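Local coordinates for Exo-beta-1,4-mannosidase (PDB 4LYP), which hydrolyses terminal, non-reducing beta-D-mannose residues of beta-mannosides as a fungal family 5 glycoside hydrolase, and also has transglycosylation activity, at residues 274-279 / 323-328; 242-247 / 280-285; 268-273 / 295-300; 46-51 / 285-290. One frame throughout, in Å; residues are numbered along the deposited sequence. Where two conformers were deposited one is given.

How the interactions relate
Helix 273-280 of the TIM barrel ties the four contacts together. Interaction 1 packs it against helix 308-329. Interaction 2 joins the loop that follows it to the start of helix 244-257, and the centres of interactions 1 and 2 are about 12 Å apart. Interaction 3 uses the loop that leads into it. Interactions 2 and 4 share Ile285, and Phe276 CZ of interaction 1 lies 3.5 Å from Thr288 CB of interaction 4. Ser269 OG and Thr289 O, 2.8 Å apart, probably bond interaction 3 to interaction 4; the centres of interactions 3 and 4 are about 22 Å apart. Interaction 3 borders the pocket where one guanidine binds, with the Glu268 side chain about 4 Å from it; interaction 4 holds a separate guanidine site.

Interaction 1 (274-279 / 323-328); sequences YDFDRA and SKWAAQ
Arg278 NH2 forms salt bridges with Asp275 OD1, at 2.8 Å, and with Glu241 OE1; neither Asp275 nor Arg278 touches the segment 323-328, which is met by Phe276 through Trp325 and Ala326. The two helices, 273-280 and 308-329, belong to the outer layer of the TIM barrel and flank strand 288-292 in sequence. With CG anti to the backbone N (chi1 -176°), Phe276 extends from its helix toward the other. Trp325 CB sits over the middle of one face of the phenyl ring, 3.8 Å from the Phe276 centroid, in a CH-pi contact. The indole turns its six-membered edge to the same ring in an offset edge-to-face pair, planes at 61°, with Trp325 CE3 3.6 Å from Phe276 CD2. No hydrogen bond joins 274-279 to 323-328. Phe276 and Ala326 both touch Thr288 of strand 288-292. The end of the phenyl ring reaches the backbone of helix 308-329, Phe276 CE1 lying 3.5 Å from Trp325 O and Phe276 CZ 3.7 Å from Ala326 N.

Interaction 2 (242-247 / 280-285); sequences APASWF and HDHKNI
Phe247 and His282 mark the closest backbone approach, their CA atoms 7.6 Å apart, between the first turn of helix 244-257 and the loop running from helix 273-280 to strand 288-292 of the TIM barrel. Pro243 occupies the N-cap position, and its O accepts from both Trp246 N and Phe247 N. In 280-285 the chain leaves its helix through an inverse gamma turn centred on Asp281, then folds into a type I turn from His282 to Ile285, closed by Ile285 N to His282 O at 3.1 Å. Lys331 NZ bonds to His280 O and Ile285 O, bracing this loop. His282 places its CG beside its own backbone N (chi1 -60°), and the imidazole packs obliquely against Ala244 O and Phe247 CB. His282 CE1 comes within 3.2 Å of Ala244 O and 4.0 Å of Ala244 CB, while His282 NE2 is 3.6 Å from Phe247 CB. The phenyl ring itself leads away from the loop, Trp246 CE3 lying 4.0 Å above one face of the Phe247 ring. Both imidazole nitrogens have partners, ND1 the carboxylate atom Glu248 OE1 and NE2 the carbonyl Arg278 O. These two bonds fix the rotation of the ring, and two acceptors of this kind would favour a protonated, positively charged imidazole.

Interaction 3 (268-273 / 295-300); sequences ESKLDE and ENWGIY
Lys270 crosses one face of the Trp297 indole obliquely, and here the contact is tight. Lys270 CE stands 3.6 Å from the centroid of the five-membered ring of Trp297, 18° off the normal, in a CH-pi contact; Lys270 CB touches the six-membered part, 3.6 Å from Trp297 CZ2. A bend in the lysine chain (chi3 -77°) brings CE over the five-membered ring and carries NZ past its CD1-NE1 side, with Lys270 NZ 3.6 Å from Trp297 CD1. Beyond this aliphatic patch the two loops are joined through water. One water lies in the indole plane at its edge, accepts from Trp297 NE1 at 2.9 Å and donates to Glu268 OE1 at 2.6 Å, bridging atoms that are themselves 4.4 Å apart. Glu268 OE1 also lies close to Glu238 OE1, while Glu268 OE2 is held by Gln240 NE2. A second water gives a looser link: it donates to Asn296 O at 3.3 Å and takes only a weak bond from Lys270 NZ. Trp297 also touches Tyr314 of helix 308-329. Asn296 lines the pocket in which guanidine is bound together with Trp153, Glu238, Trp293 and Glu416. Both segments follow barrel strands, 262-264 and 288-292, and such loops beyond the C-terminal ends of the strands are where a TIM-barrel glycoside hydrolase builds its substrate cleft.

Interaction 4 (46-51 / 285-290); sequences KGFTRY and IDYTTC. With GAI (guanidine), chain D.
At the N-terminal end of the TIM barrel, Phe48 of the short strand 48-50 meets Tyr287, just ahead of barrel strand 288-292, in a T-shaped (edge-to-face) pair. The phenyl edge points into one face of the tyrosine ring, with centroids 5.0 Å apart and planes at 85°. Phe48 CZ leads, 3.5 Å from Tyr287 CG, so the edge lands toward the CB side of the ring rather than over its centre. At the far end of the ring the Tyr287 hydroxyl bonds to Ser232 OG. Just before Phe48 the same segment borders a guanidine pocket: the ligand's N2 donates to Lys46 O at 3.1 Å (150° at the hydrogen) and rests 3.3 Å from Gly47 CA, where no side chain stands in the way. Strand 48-50 runs antiparallel to 53-61, and Phe48 also touches Leu262 of strand 262-264 and Val334 of strand 333-338, while Thr288 packs on His280 of helix 273-280.

Interaction 1 (274-279 / 323-328)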
loop_
_atom_site.group_PDB
_atom_site.type_symbol
_atom_site.label_atom_id
_atom_site.label_comp_id
_atom_site.label_asym_id
_atom_site.label_seq_id
_atom_site.Cartn_x
_atom_site.Cartn_y
_atom_site.Cartn_z
ATOM N N TYR A 274 11.399 19.253 1.010
ATOM C CA TYR A 274 11.441 19.539 -0.424
ATOM C C TYR A 274 10.874 18.340 -1.187
ATOM O O TYR A 274 10.064 18.480 -2.089
ATOM C CB TYR A 274 12.940 19.768 -0.865
ATOM C CG TYR A 274 13.074 20.045 -2.348
ATOM C CD1 TYR A 274 12.962 21.359 -2.801
ATOM C CD2 TYR A 274 13.232 18.996 -3.296
ATOM C CE1 TYR A 274 13.027 21.651 -4.168
ATOM C CE2 TYR A 274 13.289 19.307 -4.663
ATOM C CZ TYR A 274 13.202 20.628 -5.060
ATOM O OH TYR A 274 13.289 20.940 -6.417
ATOM N N ASP A 275 11.333 17.133 -0.838
ATOM C CA ASP A 275 10.841 15.914 -1.488
ATOM C C ASP A 275 9.327 15.774 -1.234
ATOM O O ASP A 275 8.558 15.394 -2.137
ATOM C CB ASP A 275 11.597 14.723 -0.922
ATOM C CG ASP A 275 11.053 13.373 -1.364
ATOM O OD1 ASP A 275 11.244 13.019 -2.558
ATOM O OD2 ASP A 275 10.506 12.674 -0.490
ATOM N N PHE A 276 8.911 16.018 0.024
ATOM C CA PHE A 276 7.471 15.959 0.351
ATOM C C PHE A 276 6.653 16.886 -0.510
ATOM O O PHE A 276 5.585 16.492 -1.049
ATOM C CB PHE A 276 7.329 16.274 1.856
ATOM C CG PHE A 276 5.931 16.154 2.385
ATOM C CD1 PHE A 276 5.062 17.252 2.360
ATOM C CD2 PHE A 276 5.482 14.929 2.943
ATOM C CE1 PHE A 276 3.785 17.120 2.909
ATOM C CE2 PHE A 276 4.217 14.813 3.471
ATOM C CZ PHE A 276 3.388 15.905 3.471
ATOM N N ASP A 277 7.082 18.132 -0.657
ATOM C CA ASP A 277 6.337 19.116 -1.435
ATOM C C ASP A 277 6.359 18.811 -2.932
ATOM O O ASP A 277 5.410 19.066 -3.654
ATOM C CB ASP A 277 6.847 20.546 -1.155
ATOM C CG ASP A 277 6.526 20.994 0.243
ATOM O OD1 ASP A 277 5.679 20.376 0.926
ATOM O OD2 ASP A 277 7.047 22.049 0.667
ATOM N N ARG A 278 7.478 18.273 -3.390
ATOM C CA ARG A 278 7.611 17.923 -4.814
ATOM C C ARG A 278 6.501 16.904 -5.219
ATOM O O ARG A 278 5.967 16.963 -6.320
ATOM C CB ARG A 278 8.979 17.293 -5.038
ATOM C CG ARG A 278 9.217 16.681 -6.372
ATOM C CD ARG A 278 10.678 16.375 -6.662
ATOM N NE ARG A 278 11.211 15.430 -5.661
ATOM C CZ ARG A 278 12.493 15.256 -5.366
ATOM N NH1 ARG A 278 13.444 15.919 -6.061
ATOM N NH2 ARG A 278 12.861 14.399 -4.355
ATOM N N ALA A 279 6.158 15.999 -4.292
ATOM C CA ALA A 279 5.128 15.014 -4.567
ATOM C C ALA A 279 3.713 15.551 -4.296
ATOM O O ALA A 279 2.767 15.196 -4.956
ATOM C CB ALA A 279 5.325 13.764 -3.671
ATOM N N SER A 323 3.596 15.134 10.192
ATOM C CA SER A 323 2.337 15.819 10.503
ATOM C C SER A 323 2.545 17.317 10.216
ATOM O O SER A 323 1.660 17.974 9.630
ATOM C CB SER A 323 1.945 15.568 11.934
ATOM O OG SER A 323 0.781 16.360 12.254
ATOM N N LYS A 324 3.722 17.864 10.588
ATOM C CA LYS A 324 3.935 19.274 10.371
ATOM C C LYS A 324 4.054 19.608 8.851
ATOM O O LYS A 324 3.541 20.625 8.372
ATOM C CB LYS A 324 5.193 19.684 11.125
ATOM C CG LYS A 324 4.954 19.803 12.633
ATOM C CD LYS A 324 4.194 21.060 12.990
ATOM C CE LYS A 324 4.407 21.549 14.423
ATOM N NZ LYS A 324 3.888 22.951 14.578
ATOM N N TRP A 325 4.714 18.722 8.076
ATOM C CA TRP A 325 4.834 18.943 6.650
ATOM C C TRP A 325 3.449 18.985 6.015
ATOM O O TRP A 325 3.150 19.788 5.097
ATOM C CB TRP A 325 5.688 17.891 6.013
ATOM C CG TRP A 325 7.108 17.876 6.465
ATOM C CD1 TRP A 325 7.767 18.780 7.254
ATOM C CD2 TRP A 325 8.092 16.877 6.112
ATOM N NE1 TRP A 325 9.054 18.366 7.455
ATOM C CE2 TRP A 325 9.317 17.221 6.801
ATOM C CE3 TRP A 325 8.017 15.669 5.403
ATOM C CZ2 TRP A 325 10.469 16.430 6.701
ATOM C CZ3 TRP A 325 9.192 14.940 5.304
ATOM C CH2 TRP A 325 10.374 15.311 5.916
ATOM N N ALA A 326 2.600 18.037 6.430
ATOM C CA ALA A 326 1.238 18.013 5.853
ATOM C C ALA A 326 0.456 19.282 6.235
ATOM O O ALA A 326 -0.283 19.841 5.419
ATOM C CB ALA A 326 0.505 16.771 6.313
ATOM N N ALA A 327 0.618 19.724 7.495
ATOM C CA ALA A 327 -0.070 20.920 7.956
ATOM C C ALA A 327 0.326 22.153 7.131
ATOM O O ALA A 327 -0.483 23.017 6.831
ATOM C CB ALA A 327 0.105 21.137 9.459
ATOM N N GLN A 328 1.596 22.207 6.733
ATOM C CA GLN A 328 2.110 23.329 5.931
ATOM C C GLN A 328 1.348 23.427 4.623
ATOM O O GLN A 328 1.134 24.541 4.090
ATOM C CB GLN A 328 3.636 23.166 5.733
ATOM C CG GLN A 328 4.396 23.493 7.001
ATOM C CD GLN A 328 5.920 23.680 6.971
ATOM O OE1 GLN A 328 6.599 22.974 7.702
ATOM N NE2 GLN A 328 6.429 24.737 6.306
#

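Interaction 2 (242-247 / 280-285)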
loop_
_atom_site.group_PDB
_atom_site.type_symbol
_atom_site.label_atom_id
_atom_site.label_comp_id
_atom_site.label_asym_id
_atom_site.label_seq_id
_atom_site.Cartn_x
_atom_site.Cartn_y
_atom_site.Cartn_z
ATOM N N ALA A 242 10.888 11.460 -7.976
ATOM C CA ALA A 242 10.329 11.758 -9.286
ATOM C C ALA A 242 10.138 13.282 -9.396
ATOM O O ALA A 242 9.897 13.978 -8.397
ATOM C CB ALA A 242 9.021 11.054 -9.421
ATOM N N PRO A 243 10.180 13.834 -10.628
ATOM C CA PRO A 243 10.079 15.287 -10.744
ATOM C C PRO A 243 8.688 15.774 -10.467
ATOM O O PRO A 243 7.652 15.095 -10.759
ATOM C CB PRO A 243 10.486 15.551 -12.173
ATOM C CG PRO A 243 10.296 14.257 -12.852
ATOM C CD PRO A 243 10.452 13.162 -11.880
ATOM N N ALA A 244 8.602 17.002 -9.935
ATOM C CA ALA A 244 7.323 17.650 -9.665
ATOM C C ALA A 244 6.412 17.613 -10.899
ATOM O O ALA A 244 5.191 17.424 -10.821
ATOM C CB ALA A 244 7.506 19.101 -9.196
ATOM N N SER A 245 7.002 17.860 -12.077
ATOM C CA SER A 245 6.173 17.923 -13.303
ATOM C C SER A 245 5.489 16.591 -13.592
ATOM O O SER A 245 4.400 16.561 -14.151
ATOM C CB SER A 245 7.075 18.298 -14.494
ATOM O OG SER A 245 8.195 17.384 -14.613
ATOM N N TRP A 246 6.127 15.465 -13.208
ATOM C CA TRP A 246 5.505 14.147 -13.429
ATOM C C TRP A 246 4.330 13.966 -12.464
ATOM O O TRP A 246 3.251 13.538 -12.882
ATOM C CB TRP A 246 6.542 13.065 -13.293
ATOM C CG TRP A 246 6.026 11.678 -13.405
ATOM C CD1 TRP A 246 5.760 11.007 -14.553
ATOM C CD2 TRP A 246 5.708 10.763 -12.295
ATOM N NE1 TRP A 246 5.309 9.722 -14.275
ATOM C CE2 TRP A 246 5.276 9.530 -12.909
ATOM C CE3 TRP A 246 5.740 10.871 -10.901
ATOM C CZ2 TRP A 246 4.905 8.430 -12.161
ATOM C CZ3 TRP A 246 5.425 9.722 -10.156
ATOM C CH2 TRP A 246 4.970 8.533 -10.787
ATOM N N PHE A 247 4.510 14.337 -11.184
ATOM C CA PHE A 247 3.399 14.294 -10.276
ATOM C C PHE A 247 2.275 15.162 -10.771
ATOM O O PHE A 247 1.088 14.754 -10.668
ATOM C CB PHE A 247 3.802 14.750 -8.881
ATOM C CG PHE A 247 4.628 13.742 -8.140
ATOM C CD1 PHE A 247 4.043 12.574 -7.578
ATOM C CD2 PHE A 247 6.032 13.917 -7.979
ATOM C CE1 PHE A 247 4.798 11.662 -6.886
ATOM C CE2 PHE A 247 6.774 12.968 -7.268
ATOM C CZ PHE A 247 6.150 11.848 -6.717
ATOM N N HIS A 280 3.585 16.377 -3.216
ATOM C CA HIS A 280 2.242 16.659 -2.668
ATOM C C HIS A 280 1.694 18.048 -2.995
ATOM O O HIS A 280 0.479 18.221 -2.871
ATOM C CB HIS A 280 2.260 16.486 -1.156
ATOM C CG HIS A 280 2.569 15.081 -0.733
ATOM N ND1 HIS A 280 3.619 14.743 0.047
ATOM C CD2 HIS A 280 1.842 13.919 -0.908
ATOM C CE1 HIS A 280 3.606 13.397 0.267
ATOM N NE2 HIS A 280 2.525 12.904 -0.269
ATOM N N ASP A 281 2.548 19.024 -3.355
ATOM C CA ASP A 281 2.042 20.381 -3.561
ATOM C C ASP A 281 1.536 20.526 -4.998
ATOM O O ASP A 281 2.152 21.183 -5.841
ATOM C CB ASP A 281 3.141 21.402 -3.222
ATOM C CG ASP A 281 2.642 22.836 -3.242
ATOM O OD1 ASP A 281 1.444 23.044 -3.245
ATOM O OD2 ASP A 281 3.494 23.722 -3.238
ATOM N N HIS A 282 0.402 19.913 -5.264
ATOM C CA HIS A 282 -0.233 19.901 -6.563
ATOM C C HIS A 282 -1.718 19.963 -6.372
ATOM O O HIS A 282 -2.233 19.309 -5.425
ATOM C CB HIS A 282 0.111 18.635 -7.385
ATOM C CG HIS A 282 1.601 18.503 -7.632
ATOM N ND1 HIS A 282 2.256 19.221 -8.560
ATOM C CD2 HIS A 282 2.545 17.792 -6.959
ATOM C CE1 HIS A 282 3.564 18.985 -8.482
ATOM N NE2 HIS A 282 3.755 18.090 -7.470
ATOM N N LYS A 283 -2.437 20.631 -7.267
ATOM C CA LYS A 283 -3.861 20.759 -7.112
ATOM C C LYS A 283 -4.539 19.365 -7.036
ATOM O O LYS A 283 -5.584 19.191 -6.354
ATOM C CB LYS A 283 -4.453 21.541 -8.328
ATOM C CG LYS A 283 -5.986 21.694 -8.296
ATOM C CD LYS A 283 -6.433 22.650 -9.353
ATOM C CE LYS A 283 -7.910 23.074 -9.199
ATOM N NZ LYS A 283 -8.405 23.263 -7.807
ATOM N N ASN A 284 -4.054 18.410 -7.839
ATOM C CA ASN A 284 -4.746 17.127 -7.965
ATOM C C ASN A 284 -4.086 16.048 -7.128
ATOM O O ASN A 284 -4.312 14.860 -7.383
ATOM C CB ASN A 284 -4.904 16.729 -9.422
ATOM C CG ASN A 284 -5.790 17.705 -10.110
ATOM O OD1 ASN A 284 -6.867 17.984 -9.609
ATOM N ND2 ASN A 284 -5.338 18.270 -11.255
ATOM N N ILE A 285 -3.308 16.432 -6.112
ATOM C CA ILE A 285 -2.939 15.521 -5.032
ATOM C C ILE A 285 -3.728 15.949 -3.825
ATOM O O ILE A 285 -3.466 17.009 -3.246
ATOM C CB ILE A 285 -1.410 15.493 -4.788
ATOM C CG1 ILE A 285 -0.646 14.965 -6.010
ATOM C CG2 ILE A 285 -1.100 14.682 -3.505
ATOM C CD1 ILE A 285 -0.821 13.491 -6.323
#

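Interaction 3 (268-273 / 295-300)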
loop_
_atom_site.group_PDB
_atom_site.type_symbol
_atom_site.label_atom_id
_atom_site.label_comp_id
_atom_site.label_asym_id
_atom_site.label_seq_id
_atom_site.Cartn_x
_atom_site.Cartn_y
_atom_site.Cartn_z
ATOM N N GLU A 268 6.779 7.748 0.164
ATOM C CA GLU A 268 7.307 7.357 1.514
ATOM C C GLU A 268 7.383 8.530 2.473
ATOM O O GLU A 268 7.264 8.379 3.684
ATOM C CB GLU A 268 8.690 6.778 1.388
ATOM C CG GLU A 268 8.803 5.424 0.647
ATOM C CD GLU A 268 10.202 5.251 0.070
ATOM O OE1 GLU A 268 11.004 4.470 0.559
ATOM O OE2 GLU A 268 10.515 5.984 -0.932
ATOM N N SER A 269 7.745 9.730 1.939
ATOM C CA SER A 269 8.105 10.866 2.768
ATOM C C SER A 269 9.296 10.527 3.665
ATOM O O SER A 269 9.324 10.878 4.851
ATOM C CB SER A 269 6.923 11.400 3.550
ATOM O OG SER A 269 5.901 11.809 2.665
ATOM N N LYS A 270 10.312 9.872 3.113
ATOM C CA LYS A 270 11.456 9.422 3.872
ATOM C C LYS A 270 12.587 10.399 3.873
ATOM O O LYS A 270 13.582 10.166 4.552
ATOM C CB LYS A 270 11.918 8.091 3.446
ATOM C CG LYS A 270 12.594 7.938 2.204
ATOM C CD LYS A 270 13.285 6.486 2.065
ATOM C CE LYS A 270 14.570 5.964 2.696
ATOM N NZ LYS A 270 15.115 4.799 1.860
ATOM N N LEU A 271 12.490 11.473 3.083
ATOM C CA LEU A 271 13.633 12.394 2.867
ATOM C C LEU A 271 13.393 13.692 3.601
ATOM O O LEU A 271 13.293 13.670 4.841
ATOM C CB LEU A 271 13.834 12.553 1.326
ATOM C CG LEU A 271 14.169 11.220 0.626
ATOM C CD1 LEU A 271 14.314 11.440 -0.890
ATOM C CD2 LEU A 271 15.434 10.522 1.152
ATOM N N ASP A 272 13.205 14.786 2.897
ATOM C CA ASP A 272 13.052 16.112 3.526
ATOM C C ASP A 272 11.726 16.743 3.057
ATOM O O ASP A 272 10.958 16.155 2.278
ATOM C CB ASP A 272 14.311 16.977 3.206
ATOM C CG ASP A 272 14.524 17.203 1.702
ATOM O OD1 ASP A 272 13.743 16.670 0.844
ATOM O OD2 ASP A 272 15.558 17.801 1.328
ATOM N N GLU A 273 11.535 17.992 3.525
ATOM C CA GLU A 273 10.274 18.686 3.153
ATOM C C GLU A 273 10.232 19.016 1.641
ATOM O O GLU A 273 9.188 19.021 1.052
ATOM C CB GLU A 273 10.103 19.930 3.979
ATOM C CG GLU A 273 8.573 20.368 4.024
ATOM C CD GLU A 273 8.243 21.526 5.000
ATOM O OE1 GLU A 273 9.220 22.101 5.525
ATOM O OE2 GLU A 273 7.011 21.934 5.165
ATOM N N GLU A 295 13.620 -0.956 9.909
ATOM C CA GLU A 295 14.669 -1.937 9.614
ATOM C C GLU A 295 15.263 -1.645 8.227
ATOM O O GLU A 295 16.486 -1.620 8.070
ATOM C CB GLU A 295 14.100 -3.360 9.675
ATOM C CG GLU A 295 15.128 -4.424 9.340
ATOM C CD GLU A 295 14.670 -5.849 9.463
ATOM O OE1 GLU A 295 13.540 -6.091 9.965
ATOM O OE2 GLU A 295 15.417 -6.720 9.050
ATOM N N ASN A 296 14.415 -1.368 7.220
ATOM C CA ASN A 296 14.914 -1.166 5.881
ATOM C C ASN A 296 15.864 -0.003 5.833
ATOM O O ASN A 296 16.819 -0.009 5.045
ATOM C CB ASN A 296 13.742 -0.814 4.935
ATOM C CG ASN A 296 12.622 -1.860 4.936
ATOM O OD1 ASN A 296 12.145 -2.227 6.001
ATOM N ND2 ASN A 296 12.201 -2.274 3.775
ATOM N N TRP A 297 15.654 1.023 6.688
ATOM C CA TRP A 297 16.448 2.234 6.680
ATOM C C TRP A 297 17.607 2.173 7.624
ATOM O O TRP A 297 18.341 3.174 7.741
ATOM C CB TRP A 297 15.559 3.444 6.989
ATOM C CG TRP A 297 14.439 3.627 6.035
ATOM C CD1 TRP A 297 14.220 2.958 4.865
ATOM C CD2 TRP A 297 13.269 4.477 6.265
ATOM N NE1 TRP A 297 12.967 3.388 4.333
ATOM C CE2 TRP A 297 12.397 4.297 5.146
ATOM C CE3 TRP A 297 12.899 5.370 7.290
ATOM C CZ2 TRP A 297 11.145 4.975 5.064
ATOM C CZ3 TRP A 297 11.742 6.091 7.181
ATOM C CH2 TRP A 297 10.886 5.904 6.056
ATOM N N GLY A 298 17.844 1.016 8.273
ATOM C CA GLY A 298 19.047 0.906 9.128
ATOM C C GLY A 298 18.907 1.487 10.517
ATOM O O GLY A 298 19.876 1.568 11.239
ATOM N N ILE A 299 17.669 1.843 10.900
ATOM C CA ILE A 299 17.430 2.415 12.227
ATOM C C ILE A 299 17.236 1.318 13.300
ATOM O O ILE A 299 17.496 1.558 14.465
ATOM C CB ILE A 299 16.142 3.304 12.141
ATOM C CG1 ILE A 299 16.418 4.425 11.126
ATOM C CG2 ILE A 299 15.681 3.828 13.508
ATOM C CD1 ILE A 299 17.473 5.438 11.551
ATOM N N TYR A 300 16.768 0.148 12.867
ATOM C CA TYR A 300 16.393 -0.922 13.797
ATOM C C TYR A 300 16.921 -2.224 13.299
ATOM O O TYR A 300 16.732 -2.567 12.125
ATOM C CB TYR A 300 14.845 -0.987 13.844
ATOM C CG TYR A 300 14.316 -2.116 14.697
ATOM C CD1 TYR A 300 14.431 -2.116 16.088
ATOM C CD2 TYR A 300 13.685 -3.223 14.083
ATOM C CE1 TYR A 300 13.920 -3.159 16.826
ATOM C CE2 TYR A 300 13.158 -4.266 14.854
ATOM C CZ TYR A 300 13.272 -4.222 16.187
ATOM O OH TYR A 300 12.814 -5.281 16.957
HETATM O O HOH W 1 11.017 2.526 2.345
HETATM O O HOH W 2 17.161 2.254 2.706
#

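Interaction 4 (46-51 / 285-290)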
loop_
_atom_site.group_PDB
_atom_site.type_symbol
_atom_site.label_atom_id
_atom_site.label_comp_id
_atom_site.label_asym_id
_atom_site.label_seq_id
_atom_site.Cartn_x
_atom_site.Cartn_y
_atom_site.Cartn_z
ATOM N N LYS A 46 -8.271 19.574 6.877
ATOM C CA LYS A 46 -7.649 18.929 8.054
ATOM C C LYS A 46 -8.087 17.453 8.288
ATOM O O LYS A 46 -7.841 16.889 9.306
ATOM C CB LYS A 46 -7.860 19.744 9.321
ATOM C CG LYS A 46 -7.196 21.128 9.182
ATOM C CD LYS A 46 -7.320 21.882 10.522
ATOM N N GLY A 47 -8.775 16.894 7.319
ATOM C CA GLY A 47 -9.142 15.491 7.392
ATOM C C GLY A 47 -9.970 15.131 6.212
ATOM O O GLY A 47 -10.186 15.942 5.285
ATOM N N PHE A 48 -10.431 13.885 6.251
ATOM C CA PHE A 48 -11.358 13.349 5.261
ATOM C C PHE A 48 -12.784 13.443 5.776
ATOM O O PHE A 48 -12.996 13.548 7.007
ATOM C CB PHE A 48 -11.073 11.868 4.977
ATOM C CG PHE A 48 -9.680 11.620 4.509
ATOM C CD1 PHE A 48 -9.268 12.021 3.228
ATOM C CD2 PHE A 48 -8.746 10.945 5.290
ATOM C CE1 PHE A 48 -7.987 11.816 2.754
ATOM C CE2 PHE A 48 -7.475 10.715 4.835
ATOM C CZ PHE A 48 -7.062 11.129 3.566
ATOM N N THR A 49 -13.771 13.346 4.864
ATOM C CA THR A 49 -15.171 13.178 5.246
ATOM C C THR A 49 -15.737 12.058 4.423
ATOM O O THR A 49 -15.273 11.745 3.333
ATOM C CB THR A 49 -15.999 14.479 5.052
ATOM O OG1 THR A 49 -16.120 14.795 3.679
ATOM C CG2 THR A 49 -15.355 15.658 5.771
ATOM N N ARG A 50 -16.836 11.498 4.931
ATOM C CA ARG A 50 -17.649 10.516 4.193
ATOM C C ARG A 50 -19.035 10.562 4.852
ATOM O O ARG A 50 -19.088 10.634 6.115
ATOM C CB ARG A 50 -17.050 9.087 4.281
ATOM C CG ARG A 50 -17.661 8.198 3.212
ATOM C CD ARG A 50 -17.218 6.753 3.403
ATOM N NE ARG A 50 -17.602 5.980 2.209
ATOM C CZ ARG A 50 -17.681 4.656 2.127
ATOM N NH1 ARG A 50 -17.526 3.880 3.224
ATOM N NH2 ARG A 50 -17.885 4.088 0.920
ATOM N N TYR A 51 -20.105 10.532 4.045
ATOM C CA TYR A 51 -21.454 10.558 4.654
ATOM C C TYR A 51 -21.639 11.800 5.523
ATOM O O TYR A 51 -22.409 11.737 6.505
ATOM C CB TYR A 51 -21.820 9.277 5.410
ATOM C CG TYR A 51 -21.649 7.981 4.678
ATOM C CD1 TYR A 51 -22.446 7.685 3.568
ATOM C CD2 TYR A 51 -20.663 7.065 5.104
ATOM C CE1 TYR A 51 -22.296 6.451 2.898
ATOM C CE2 TYR A 51 -20.514 5.842 4.423
ATOM C CZ TYR A 51 -21.262 5.570 3.320
ATOM O OH TYR A 51 -21.191 4.353 2.657
ATOM N N ILE A 285 -3.308 16.432 -6.112
ATOM C CA ILE A 285 -2.939 15.521 -5.032
ATOM C C ILE A 285 -3.728 15.949 -3.825
ATOM O O ILE A 285 -3.466 17.009 -3.246
ATOM C CB ILE A 285 -1.410 15.493 -4.788
ATOM C CG1 ILE A 285 -0.646 14.965 -6.010
ATOM C CG2 ILE A 285 -1.100 14.682 -3.505
ATOM C CD1 ILE A 285 -0.821 13.491 -6.323
ATOM N N ASP A 286 -4.726 15.164 -3.418
ATOM C CA ASP A 286 -5.655 15.621 -2.404
ATOM C C ASP A 286 -5.199 15.437 -0.999
ATOM O O ASP A 286 -5.625 16.144 -0.088
ATOM C CB ASP A 286 -7.003 14.871 -2.603
ATOM C CG ASP A 286 -7.678 15.284 -3.872
ATOM O OD1 ASP A 286 -8.080 16.469 -3.979
ATOM O OD2 ASP A 286 -7.822 14.425 -4.777
ATOM N N TYR A 287 -4.336 14.432 -0.752
ATOM C CA TYR A 287 -3.869 14.169 0.577
ATOM C C TYR A 287 -2.460 13.646 0.523
ATOM O O TYR A 287 -1.966 13.393 -0.592
ATOM C CB TYR A 287 -4.791 13.252 1.433
ATOM C CG TYR A 287 -4.834 11.829 0.915
ATOM C CD1 TYR A 287 -5.715 11.427 -0.088
ATOM C CD2 TYR A 287 -4.019 10.846 1.514
ATOM C CE1 TYR A 287 -5.818 10.074 -0.502
ATOM C CE2 TYR A 287 -4.091 9.499 1.136
ATOM C CZ TYR A 287 -4.977 9.143 0.134
ATOM O OH TYR A 287 -5.084 7.817 -0.278
ATOM N N THR A 288 -1.822 13.529 1.686
ATOM C CA THR A 288 -0.388 13.154 1.763
ATOM C C THR A 288 -0.227 11.812 2.451
ATOM O O THR A 288 -1.110 11.408 3.226
ATOM C CB THR A 288 0.438 14.263 2.405
ATOM O OG1 THR A 288 0.192 14.293 3.829
ATOM C CG2 THR A 288 0.069 15.647 1.823
ATOM N N THR A 289 0.890 11.155 2.210
ATOM C CA THR A 289 1.172 9.866 2.811
ATOM C C THR A 289 2.581 9.855 3.307
ATOM O O THR A 289 3.428 10.614 2.870
ATOM C CB THR A 289 0.944 8.682 1.898
ATOM O OG1 THR A 289 1.870 8.692 0.797
ATOM C CG2 THR A 289 -0.454 8.605 1.380
ATOM N N CYS A 290 2.848 8.888 4.230
ATOM C CA CYS A 290 4.190 8.509 4.595
ATOM C C CYS A 290 4.239 7.020 4.820
ATOM O O CYS A 290 3.198 6.370 5.104
ATOM C CB CYS A 290 4.648 9.357 5.828
ATOM S SG CYS A 290 3.684 9.141 7.316
HETATM C C GAI D . -10.685 14.394 10.778
HETATM N N1 GAI D . -11.752 15.346 11.060
HETATM N N2 GAI D . -9.283 14.472 10.484
HETATM N N3 GAI D . -11.034 13.162 10.664
#